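Local coordinates for endonuclease NucS (Thermococcus kodakarensis KOD1, PDB 5GKE), which acts as a mismatch restriction endonuclease that binds double-stranded DNA, and is predicted also to cut single-stranded ends of branched DNA, at residues H40-G43 and R44-E48; S96-R99 and K100-E103; K222-L225 and E226-L230. The protein carries 1 engineered substitution. All blocks are in the same frame, centred on the assembly; numbering follows the deposited sequence.

Contact 1 (H40-G43 and R44-E48). With nucleotides of chain D.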
loop_
_atom_site.group_PDB
_atom_site.type_symbol
_atom_site.label_atom_id
_atom_site.label_comp_id
_atom_site.label_asym_id
_atom_site.label_seq_id
_atom_site.Cartn_x
_atom_site.Cartn_y
_atom_site.Cartn_z
ATOM N N HIS A 40 -14.820 14.008 -5.351
ATOM C CA HIS A 40 -15.852 13.026 -5.642
ATOM C C HIS A 40 -15.169 11.888 -6.384
ATOM O O HIS A 40 -14.488 12.119 -7.383
ATOM C CB HIS A 40 -16.988 13.660 -6.449
ATOM C CG HIS A 40 -17.332 15.051 -6.006
ATOM N ND1 HIS A 40 -18.070 15.308 -4.872
ATOM C CD2 HIS A 40 -17.012 16.260 -6.534
ATOM C CE1 HIS A 40 -18.198 16.618 -4.721
ATOM N NE2 HIS A 40 -17.564 17.216 -5.714
ATOM N N TYR A 41 -15.281 10.671 -5.856
ATOM C CA TYR A 41 -14.619 9.523 -6.478
ATOM C C TYR A 41 -15.616 8.394 -6.778
ATOM O O TYR A 41 -16.415 8.005 -5.931
ATOM C CB TYR A 41 -13.461 9.008 -5.590
ATOM C CG TYR A 41 -13.093 7.577 -5.897
ATOM C CD1 TYR A 41 -12.468 7.240 -7.095
ATOM C CD2 TYR A 41 -13.414 6.553 -5.009
ATOM C CE1 TYR A 41 -12.171 5.925 -7.402
ATOM C CE2 TYR A 41 -13.119 5.235 -5.300
ATOM C CZ TYR A 41 -12.504 4.920 -6.499
ATOM O OH TYR A 41 -12.204 3.600 -6.776
ATOM N N ASP A 42 -15.579 7.889 -8.000
ATOM C CA ASP A 42 -16.424 6.762 -8.371
ATOM C C ASP A 42 -15.701 5.800 -9.301
ATOM O O ASP A 42 -15.247 6.185 -10.387
ATOM C CB ASP A 42 -17.715 7.250 -9.023
ATOM C CG ASP A 42 -18.779 6.148 -9.117
ATOM O OD1 ASP A 42 -18.694 5.148 -8.362
ATOM O OD2 ASP A 42 -19.699 6.290 -9.947
ATOM N N GLY A 43 -15.696 4.527 -8.927
ATOM C CA GLY A 43 -14.744 3.575 -9.471
ATOM C C GLY A 43 -14.907 2.257 -8.743
ATOM O O GLY A 43 -16.022 1.852 -8.424
ATOM N N ARG A 44 -13.797 1.559 -8.545
ATOM C CA ARG A 44 -13.776 0.334 -7.766
ATOM C C ARG A 44 -14.604 0.457 -6.482
ATOM O O ARG A 44 -15.360 -0.454 -6.103
ATOM C CB ARG A 44 -12.325 -0.030 -7.441
ATOM C CG ARG A 44 -11.550 -0.536 -8.647
ATOM C CD ARG A 44 -10.095 -0.742 -8.319
ATOM N NE ARG A 44 -9.445 0.537 -8.078
ATOM C CZ ARG A 44 -8.151 0.684 -7.803
ATOM N NH1 ARG A 44 -7.355 -0.377 -7.733
ATOM N NH2 ARG A 44 -7.654 1.895 -7.595
ATOM N N ALA A 45 -14.487 1.606 -5.838
ATOM C CA ALA A 45 -15.367 1.964 -4.744
ATOM C C ALA A 45 -15.935 3.370 -5.006
ATOM O O ALA A 45 -15.889 3.850 -6.137
ATOM C CB ALA A 45 -14.653 1.887 -3.430
ATOM N N LYS A 46 -16.556 3.974 -3.995
ATOM C CA LYS A 46 -17.137 5.305 -4.136
ATOM C C LYS A 46 -16.900 6.117 -2.871
ATOM O O LYS A 46 -16.965 5.578 -1.764
ATOM C CB LYS A 46 -18.634 5.202 -4.445
ATOM C CG LYS A 46 -19.343 6.521 -4.648
ATOM C CD LYS A 46 -20.579 6.375 -5.542
ATOM C CE LYS A 46 -21.810 6.987 -4.886
ATOM N NZ LYS A 46 -21.496 8.293 -4.235
ATOM N N SER A 47 -16.613 7.409 -3.031
ATOM C CA SER A 47 -16.317 8.248 -1.870
ATOM C C SER A 47 -16.630 9.733 -2.065
ATOM O O SER A 47 -16.694 10.225 -3.183
ATOM C CB SER A 47 -14.841 8.105 -1.474
ATOM O OG SER A 47 -13.989 8.690 -2.447
ATOM N N GLU A 48 -16.800 10.436 -0.950
ATOM C CA GLU A 48 -17.037 11.866 -0.969
ATOM C C GLU A 48 -16.185 12.547 0.089
ATOM O O GLU A 48 -16.058 12.068 1.214
ATOM C CB GLU A 48 -18.514 12.183 -0.737
ATOM C CG GLU A 48 -19.430 11.853 -1.913
ATOM C CD GLU A 48 -19.196 12.748 -3.132
ATOM O OE1 GLU A 48 -18.798 13.927 -2.960
ATOM O OE2 GLU A 48 -19.425 12.266 -4.267
ATOM P P DG D 8 -9.826 1.603 0.284
ATOM O OP1 DG D 8 -9.036 2.852 0.432
ATOM O OP2 DG D 8 -10.856 1.282 1.302
ATOM O "O5'" DG D 8 -10.529 1.655 -1.145
ATOM C "C5'" DG D 8 -11.315 0.572 -1.597
ATOM C "C4'" DG D 8 -11.063 0.310 -3.065
ATOM O "O4'" DG D 8 -11.345 1.513 -3.808
ATOM C "C3'" DG D 8 -9.625 -0.072 -3.414
ATOM O "O3'" DG D 8 -9.608 -0.976 -4.493
ATOM C "C2'" DG D 8 -8.996 1.258 -3.804
ATOM C "C1'" DG D 8 -10.169 1.974 -4.455
ATOM N N9 DG D 8 -10.091 3.416 -4.293
ATOM C C8 DG D 8 -10.357 4.129 -3.152
ATOM N N7 DG D 8 -10.184 5.409 -3.289
ATOM C C5 DG D 8 -9.768 5.553 -4.606
ATOM C C6 DG D 8 -9.430 6.718 -5.325
ATOM O O6 DG D 8 -9.427 7.889 -4.924
ATOM N N1 DG D 8 -9.059 6.427 -6.635
ATOM C C2 DG D 8 -9.021 5.163 -7.182
ATOM N N2 DG D 8 -8.645 5.085 -8.464
ATOM N N3 DG D 8 -9.335 4.060 -6.517
ATOM C C4 DG D 8 -9.698 4.333 -5.236
ATOM P P DG D 10 -4.116 0.723 -6.345
ATOM O OP1 DG D 10 -4.749 1.944 -6.903
ATOM O OP2 DG D 10 -4.366 -0.598 -6.960
ATOM O "O5'" DG D 10 -2.525 0.869 -6.273
ATOM C "C5'" DG D 10 -1.938 2.014 -5.678
ATOM C "C4'" DG D 10 -0.452 1.805 -5.468
ATOM O "O4'" DG D 10 -0.228 0.586 -4.726
ATOM C "C3'" DG D 10 0.383 1.669 -6.734
ATOM O "O3'" DG D 10 1.679 2.184 -6.485
ATOM C "C2'" DG D 10 0.420 0.160 -6.952
ATOM C "C1'" DG D 10 0.494 -0.341 -5.518
ATOM N N9 DG D 10 -0.101 -1.658 -5.317
ATOM C C8 DG D 10 -1.418 -2.016 -5.509
ATOM N N7 DG D 10 -1.661 -3.271 -5.226
ATOM C C5 DG D 10 -0.430 -3.767 -4.819
ATOM C C6 DG D 10 -0.064 -5.060 -4.390
ATOM O O6 DG D 10 -0.777 -6.064 -4.279
ATOM N N1 DG D 10 1.289 -5.132 -4.071
ATOM C C2 DG D 10 2.176 -4.084 -4.161
ATOM N N2 DG D 10 3.445 -4.341 -3.812
ATOM N N3 DG D 10 1.843 -2.868 -4.558
ATOM C C4 DG D 10 0.536 -2.781 -4.868
ATOM P P DT D 9 -9.106 -2.475 -4.257
ATOM O OP1 DT D 9 -8.888 -3.081 -5.594
ATOM O OP2 DT D 9 -10.027 -3.073 -3.266
ATOM O "O5'" DT D 9 -7.699 -2.308 -3.521
ATOM C "C5'" DT D 9 -6.570 -1.869 -4.251
ATOM C "C4'" DT D 9 -5.751 -0.864 -3.457
ATOM O "O4'" DT D 9 -5.441 -1.404 -2.157
ATOM C "C3'" DT D 9 -4.423 -0.519 -4.101
ATOM O "O3'" DT D 9 -4.562 0.669 -4.815
ATOM C "C2'" DT D 9 -3.471 -0.342 -2.933
ATOM C "C1'" DT D 9 -4.076 -1.217 -1.849
ATOM N N1 DT D 9 -3.432 -2.564 -1.684
ATOM C C2 DT D 9 -2.069 -2.657 -1.461
ATOM O O2 DT D 9 -1.328 -1.700 -1.414
ATOM N N3 DT D 9 -1.600 -3.926 -1.295
ATOM C C4 DT D 9 -2.333 -5.096 -1.308
ATOM O O4 DT D 9 -1.813 -6.193 -1.136
ATOM C C5 DT D 9 -3.752 -4.940 -1.532
ATOM C C7 DT D 9 -4.648 -6.153 -1.571
ATOM C C6 DT D 9 -4.231 -3.693 -1.699
#

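Contact 2 (S96-R99 and K100-E103). With nucleotides of chain D; nucleotides of chain C.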
loop_
_atom_site.group_PDB
_atom_site.type_symbol
_atom_site.label_atom_id
_atom_site.label_comp_id
_atom_site.label_asym_id
_atom_site.label_seq_id
_atom_site.Cartn_x
_atom_site.Cartn_y
_atom_site.Cartn_z
ATOM N N SER A 96 -9.446 13.575 -14.419
ATOM C CA SER A 96 -8.795 12.243 -14.225
ATOM C C SER A 96 -9.689 10.975 -14.381
ATOM O O SER A 96 -10.264 10.464 -13.408
ATOM C CB SER A 96 -8.103 12.157 -12.866
ATOM O OG SER A 96 -7.319 10.979 -12.810
ATOM N N ILE A 97 -9.880 10.545 -15.620
ATOM C CA ILE A 97 -10.580 9.301 -15.930
ATOM C C ILE A 97 -9.627 8.106 -16.082
ATOM O O ILE A 97 -8.526 8.230 -16.606
ATOM C CB ILE A 97 -11.405 9.471 -17.219
ATOM C CG1 ILE A 97 -12.610 10.369 -16.940
ATOM C CG2 ILE A 97 -11.846 8.128 -17.785
ATOM C CD1 ILE A 97 -13.344 10.839 -18.189
ATOM N N ARG A 98 -10.047 6.943 -15.605
ATOM C CA ARG A 98 -9.265 5.732 -15.794
ATOM C C ARG A 98 -10.101 4.713 -16.554
ATOM O O ARG A 98 -11.338 4.601 -16.372
ATOM C CB ARG A 98 -8.815 5.179 -14.444
ATOM C CG ARG A 98 -7.754 4.123 -14.485
ATOM C CD ARG A 98 -7.430 3.684 -13.057
ATOM N NE ARG A 98 -6.648 2.445 -13.021
ATOM C CZ ARG A 98 -6.703 1.560 -12.030
ATOM N NH1 ARG A 98 -7.508 1.785 -11.003
ATOM N NH2 ARG A 98 -5.957 0.457 -12.055
ATOM N N ARG A 99 -9.433 3.982 -17.431
ATOM C CA ARG A 99 -10.096 2.903 -18.148
ATOM C C ARG A 99 -9.554 1.565 -17.646
ATOM O O ARG A 99 -8.357 1.440 -17.377
ATOM C CB ARG A 99 -9.878 3.062 -19.650
ATOM C CG ARG A 99 -11.146 3.070 -20.473
ATOM C CD ARG A 99 -10.908 3.789 -21.800
ATOM N NE ARG A 99 -12.151 4.311 -22.364
ATOM C CZ ARG A 99 -12.223 5.323 -23.225
ATOM N NH1 ARG A 99 -11.118 5.942 -23.632
ATOM N NH2 ARG A 99 -13.409 5.717 -23.677
ATOM N N LYS A 100 -10.433 0.580 -17.504
ATOM C CA LYS A 100 -10.047 -0.754 -17.009
ATOM C C LYS A 100 -9.248 -0.735 -15.691
ATOM O O LYS A 100 -8.023 -0.846 -15.688
ATOM C CB LYS A 100 -9.276 -1.543 -18.071
ATOM C CG LYS A 100 -9.439 -3.063 -17.886
ATOM C CD LYS A 100 -9.041 -3.862 -19.117
ATOM C CE LYS A 100 -9.130 -5.357 -18.846
ATOM N NZ LYS A 100 -7.938 -5.822 -18.074
ATOM N N PRO A 101 -9.947 -0.564 -14.566
ATOM C CA PRO A 101 -11.405 -0.459 -14.600
ATOM C C PRO A 101 -11.833 0.971 -14.796
ATOM O O PRO A 101 -10.988 1.867 -14.765
ATOM C CB PRO A 101 -11.830 -0.960 -13.223
ATOM C CG PRO A 101 -10.669 -0.631 -12.338
ATOM C CD PRO A 101 -9.421 -0.691 -13.198
ATOM N N ARG A 102 -13.131 1.185 -14.960
ATOM C CA ARG A 102 -13.621 2.528 -15.127
ATOM C C ARG A 102 -13.608 3.222 -13.780
ATOM O O ARG A 102 -14.243 2.766 -12.830
ATOM C CB ARG A 102 -15.025 2.542 -15.726
ATOM C CG ARG A 102 -15.295 3.827 -16.522
ATOM C CD ARG A 102 -16.712 4.395 -16.297
ATOM N NE ARG A 102 -17.209 4.367 -14.907
ATOM C CZ ARG A 102 -16.958 5.288 -13.969
ATOM N NH1 ARG A 102 -16.174 6.328 -14.226
ATOM N NH2 ARG A 102 -17.487 5.166 -12.755
ATOM N N GLU A 103 -12.870 4.324 -13.712
ATOM C CA GLU A 103 -12.801 5.136 -12.510
ATOM C C GLU A 103 -12.733 6.619 -12.861
ATOM O O GLU A 103 -11.966 7.015 -13.738
ATOM C CB GLU A 103 -11.584 4.743 -11.675
ATOM C CG GLU A 103 -11.586 3.295 -11.211
ATOM C CD GLU A 103 -10.594 3.038 -10.092
ATOM O OE1 GLU A 103 -11.042 2.828 -8.939
ATOM O OE2 GLU A 103 -9.370 3.041 -10.372
ATOM P P DG D 8 -9.826 1.603 0.284
ATOM O OP1 DG D 8 -9.036 2.852 0.432
ATOM O OP2 DG D 8 -10.856 1.282 1.302
ATOM O "O5'" DG D 8 -10.529 1.655 -1.145
ATOM C "C5'" DG D 8 -11.315 0.572 -1.597
ATOM C "C4'" DG D 8 -11.063 0.310 -3.065
ATOM O "O4'" DG D 8 -11.345 1.513 -3.808
ATOM C "C3'" DG D 8 -9.625 -0.072 -3.414
ATOM O "O3'" DG D 8 -9.608 -0.976 -4.493
ATOM C "C2'" DG D 8 -8.996 1.258 -3.804
ATOM C "C1'" DG D 8 -10.169 1.974 -4.455
ATOM N N9 DG D 8 -10.091 3.416 -4.293
ATOM C C8 DG D 8 -10.357 4.129 -3.152
ATOM N N7 DG D 8 -10.184 5.409 -3.289
ATOM C C5 DG D 8 -9.768 5.553 -4.606
ATOM C C6 DG D 8 -9.430 6.718 -5.325
ATOM O O6 DG D 8 -9.427 7.889 -4.924
ATOM N N1 DG D 8 -9.059 6.427 -6.635
ATOM C C2 DG D 8 -9.021 5.163 -7.182
ATOM N N2 DG D 8 -8.645 5.085 -8.464
ATOM N N3 DG D 8 -9.335 4.060 -6.517
ATOM C C4 DG D 8 -9.698 4.333 -5.236
ATOM P P DG C 2 -7.329 -9.027 -18.567
ATOM O OP1 DG C 2 -7.532 -9.478 -19.968
ATOM O OP2 DG C 2 -8.431 -8.335 -17.861
ATOM O "O5'" DG C 2 -6.931 -10.281 -17.657
ATOM C "C5'" DG C 2 -7.244 -11.592 -18.093
ATOM C "C4'" DG C 2 -6.651 -12.630 -17.159
ATOM O "O4'" DG C 2 -5.199 -12.579 -17.206
ATOM C "C3'" DG C 2 -7.034 -12.471 -15.697
ATOM O "O3'" DG C 2 -7.295 -13.742 -15.157
ATOM C "C2'" DG C 2 -5.796 -11.824 -15.071
ATOM C "C1'" DG C 2 -4.672 -12.411 -15.907
ATOM N N9 DG C 2 -3.509 -11.532 -16.011
ATOM C C8 DG C 2 -3.517 -10.187 -16.285
ATOM N N7 DG C 2 -2.328 -9.660 -16.331
ATOM C C5 DG C 2 -1.473 -10.721 -16.078
ATOM C C6 DG C 2 -0.063 -10.751 -16.007
ATOM O O6 DG C 2 0.731 -9.815 -16.160
ATOM N N1 DG C 2 0.414 -12.026 -15.723
ATOM C C2 DG C 2 -0.373 -13.132 -15.536
ATOM N N2 DG C 2 0.272 -14.273 -15.271
ATOM N N3 DG C 2 -1.700 -13.122 -15.606
ATOM C C4 DG C 2 -2.179 -11.883 -15.881
#

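Contact 3 (K222-L225 and E226-L230)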
loop_
_atom_site.group_PDB
_atom_site.type_symbol
_atom_site.label_atom_id
_atom_site.label_comp_id
_atom_site.label_asym_id
_atom_site.label_seq_id
_atom_site.Cartn_x
_atom_site.Cartn_y
_atom_site.Cartn_z
ATOM N N LYS A 222 3.477 -19.197 14.997
ATOM C CA LYS A 222 4.181 -20.310 15.646
ATOM C C LYS A 222 3.192 -21.391 16.088
ATOM O O LYS A 222 3.439 -22.588 15.925
ATOM C CB LYS A 222 4.999 -19.818 16.846
ATOM C CG LYS A 222 5.345 -20.907 17.861
ATOM C CD LYS A 222 6.133 -20.353 19.053
ATOM C CE LYS A 222 6.230 -21.366 20.185
ATOM N NZ LYS A 222 5.725 -20.822 21.482
ATOM N N ARG A 223 2.065 -20.952 16.633
ATOM C CA ARG A 223 0.991 -21.858 17.014
ATOM C C ARG A 223 0.578 -22.723 15.822
ATOM O O ARG A 223 0.577 -23.947 15.908
ATOM C CB ARG A 223 -0.200 -21.057 17.563
ATOM C CG ARG A 223 -1.443 -21.872 17.888
ATOM C CD ARG A 223 -2.360 -21.136 18.870
ATOM N NE ARG A 223 -2.929 -19.903 18.327
ATOM C CZ ARG A 223 -2.723 -18.690 18.840
ATOM N NH1 ARG A 223 -1.960 -18.543 19.916
ATOM N NH2 ARG A 223 -3.285 -17.619 18.281
ATOM N N LEU A 224 0.268 -22.088 14.699
ATOM C CA LEU A 224 -0.151 -22.810 13.498
ATOM C C LEU A 224 0.969 -23.625 12.858
ATOM O O LEU A 224 0.736 -24.696 12.303
ATOM C CB LEU A 224 -0.702 -21.831 12.480
ATOM C CG LEU A 224 -1.187 -22.425 11.167
ATOM C CD1 LEU A 224 -2.169 -23.571 11.411
ATOM C CD2 LEU A 224 -1.836 -21.323 10.365
ATOM N N LEU A 225 2.181 -23.098 12.924
ATOM C CA LEU A 225 3.331 -23.780 12.372
ATOM C C LEU A 225 3.483 -25.125 13.047
ATOM O O LEU A 225 3.494 -26.164 12.395
ATOM C CB LEU A 225 4.597 -22.945 12.574
ATOM C CG LEU A 225 5.792 -23.374 11.737
ATOM C CD1 LEU A 225 5.580 -22.959 10.297
ATOM C CD2 LEU A 225 7.085 -22.788 12.288
ATOM N N GLU A 226 3.588 -25.081 14.370
ATOM C CA GLU A 226 3.822 -26.264 15.176
ATOM C C GLU A 226 2.708 -27.281 15.034
ATOM O O GLU A 226 2.963 -28.468 14.861
ATOM C CB GLU A 226 3.986 -25.867 16.634
ATOM C CG GLU A 226 5.269 -25.115 16.891
ATOM C CD GLU A 226 5.346 -24.557 18.298
ATOM O OE1 GLU A 226 4.292 -24.499 18.973
ATOM O OE2 GLU A 226 6.460 -24.179 18.726
ATOM N N LYS A 227 1.470 -26.808 15.093
ATOM C CA LYS A 227 0.324 -27.682 14.938
ATOM C C LYS A 227 0.442 -28.490 13.655
ATOM O O LYS A 227 0.142 -29.663 13.627
ATOM C CB LYS A 227 -0.978 -26.868 14.949
ATOM C CG LYS A 227 -2.199 -27.579 14.333
ATOM C CD LYS A 227 -3.480 -26.747 14.503
ATOM C CE LYS A 227 -4.646 -27.293 13.670
ATOM N NZ LYS A 227 -4.463 -27.134 12.185
ATOM N N GLU A 228 0.912 -27.867 12.590
ATOM C CA GLU A 228 0.888 -28.533 11.298
ATOM C C GLU A 228 2.154 -29.321 11.017
ATOM O O GLU A 228 2.321 -29.858 9.930
ATOM C CB GLU A 228 0.646 -27.513 10.197
ATOM C CG GLU A 228 -0.814 -27.175 10.057
ATOM C CD GLU A 228 -1.632 -28.391 9.717
ATOM O OE1 GLU A 228 -2.790 -28.472 10.184
ATOM O OE2 GLU A 228 -1.121 -29.258 8.968
ATOM N N GLY A 229 3.038 -29.388 12.006
ATOM C CA GLY A 229 4.317 -30.054 11.842
ATOM C C GLY A 229 5.213 -29.387 10.811
ATOM O O GLY A 229 5.824 -30.055 9.989
ATOM N N LEU A 230 5.299 -28.062 10.864
ATOM C CA LEU A 230 6.115 -27.311 9.918
ATOM C C LEU A 230 7.283 -26.702 10.680
ATOM O O LEU A 230 7.214 -26.563 11.898
ATOM C CB LEU A 230 5.281 -26.244 9.206
ATOM C CG LEU A 230 4.275 -26.790 8.190
ATOM C CD1 LEU A 230 3.427 -25.693 7.603
ATOM C CD2 LEU A 230 5.006 -27.496 7.086
#

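Contact 1 (H40-G43 and R44-E48)
Tyr41 OH receives the backbone N-H of Ala45 in a nearly straight hydrogen bond (3.2 Å, 178°) and is also hydrogen-bonded to Glu103 of the neighbouring strand, so two hydrogen bonds hold the phenol oxygen. The CG of Tyr41 stands anti to its own backbone N (chi1 159°), which carries the ring to the turn, where CE2 lies 4.1 Å from Ala45 CB. Ser47 OG sits at the ring edge, 3.4 Å from CD2, and is itself held by Asn76. One ring face is covered by the guanine of DG8 of chain D, with C5 3.3 Å above the plane and offset toward the rim of the phenol; a flat aromatic ring suits stacking on a base. That base is unstacked from DT9 and DG10, consistent with a flipped-out nucleotide. The motif is a beta hairpin of the PH-like domain: strands ending at Asp42 and starting at Lys46 pair antiparallel, with Tyr41 and Ser47 exchanging two backbone hydrogen bonds, and Gly43 to Ala45 form the connection. Gly43 takes backbone angles that few other residues tolerate. Arg44 bends at chi3 and turns the edge of its guanidinium to the DNA: NH2 gives one bond to N3 of DG8 of chain D (2.9 Å) and another to OP1 of DG10 of chain D (3.0 Å), while NH1 reaches OP2 of DG10 at 3.1 Å. A planar group with several N-H bonds suits this bridging, and its NE is salt-bridged to Glu103. On the other sheet face, Glu48 OE1 meets the His40 ring at its edge, near the plane, in a hydrogen bond to ND1 modelled at 2.5 Å. Lys46 to Glu48 also pair with a strand of the second subunit, continuing the sheet.

Contact 2 (S96-R99 and K100-E103)
This is a local contact round the tip of a beta hairpin, where strand 92-98 turns back into strand 103-109 of the PH-like domain. Arg98 and Glu103 are its last hydrogen-bonded antiparallel pair: Arg98 N donates to Glu103 O at 2.7 Å, and Glu103 N returns a bond to Arg98 O at 3.1 Å. The four residues between them make the loop, in which Arg102 CA lies 3.3 Å from Arg98 O in a CA-H...O contact and a cis peptide bond precedes Pro101, a residue type that accepts this geometry readily.

The paired side chains leave the same face and run side by side. Arg98 is extended, with CG anti to the backbone N (chi1 -167°), and NH1 meets Glu103 OE2 in a salt bridge whose modelled length, 2.3 Å, is doubtfully short. The carboxylate meets the guanidinium at its edge, the two planes turned 53° from each other. Pro101 covers one guanidinium face, its CD 3.6 Å above the plane and over the centre, so an apolar ring packs on the flat cation without competing for its N-H groups. Glu103 OE2 has a second donor, N2 of DG8 of chain D, at 2.9 Å; OE1 is salt-bridged to Arg44 NE and hydrogen-bonded to Tyr41 OH. A glutamate suits this place because it can accept from both an arginine and a guanine amine.

At the tip, Lys100 stretches outward and turns at chi4 (-79°), placing NZ to hydrogen-bond OP2 of DG2 of chain C at 2.6 Å, as a long flexible cation can; another DNA phosphate also bonds to this amine. The arrangement is that of a DNA-binding hairpin, consistent with a guanine-binding pocket shared with the 40-48 hairpin.

Contact 3 (K222-L225 and E226-L230)
Leu225 and Leu230 meet at about a right angle, CD1 of Leu225 lying 3.5 Å from CB of Leu230, while CG of Leu225 comes equally near the carbonyl O of Leu230. With CG of Leu225 anti to the backbone N (chi1 -165°), the branched end swings to the buried side, where Val190 and Leu217 also touch it. Replacing Leu225 by alanine is likely to leave Leu230 CB without its apolar partner and to open a gap beside Val190. Leucine suits position 225, its branched end reaching both Leu230 and Val190 of helix 187-204. The pair is positioned by the backbone: Leu230 N donates to Leu225 O at 3.0 Å, and Gly229 N to Glu226 O. Gly229 has positive phi (64°), which favours glycine. Further out, at the helix surface, Glu228 OE1 accepts from Lys227 NZ in a salt bridge (2.9 Å) through its lone pair directed away from the other oxygen. Leu224 packs on Leu187 and Val190. Those two backbone bonds, with the positive phi at Gly229, make the Schellman motif that ends helix 219-227 in the beta-alpha-beta unit of the PD-(D/E)XK nuclease domain.

In the fold
From the N terminus, contact 1 closes the tight turn between strands 30-42 and 46-50, and contact 2 later closes the tip between strands 92-98 and 103-109. Neither nests in or crosses the other, yet both belong to one antiparallel sheet, and strand 103-109 pairs with strand 30-42, so the two tips lie together, their centres 11 Å apart, both touching the same guanine. Contact 3 follows in the nuclease domain, where it leads helix 219-227 into strand 231-234, outermost in this chain's sheet; its nearest atoms are about 28 Å from contact 1. Contacts 1 and 3 both touch the second subunit, so both domains meet the other copy.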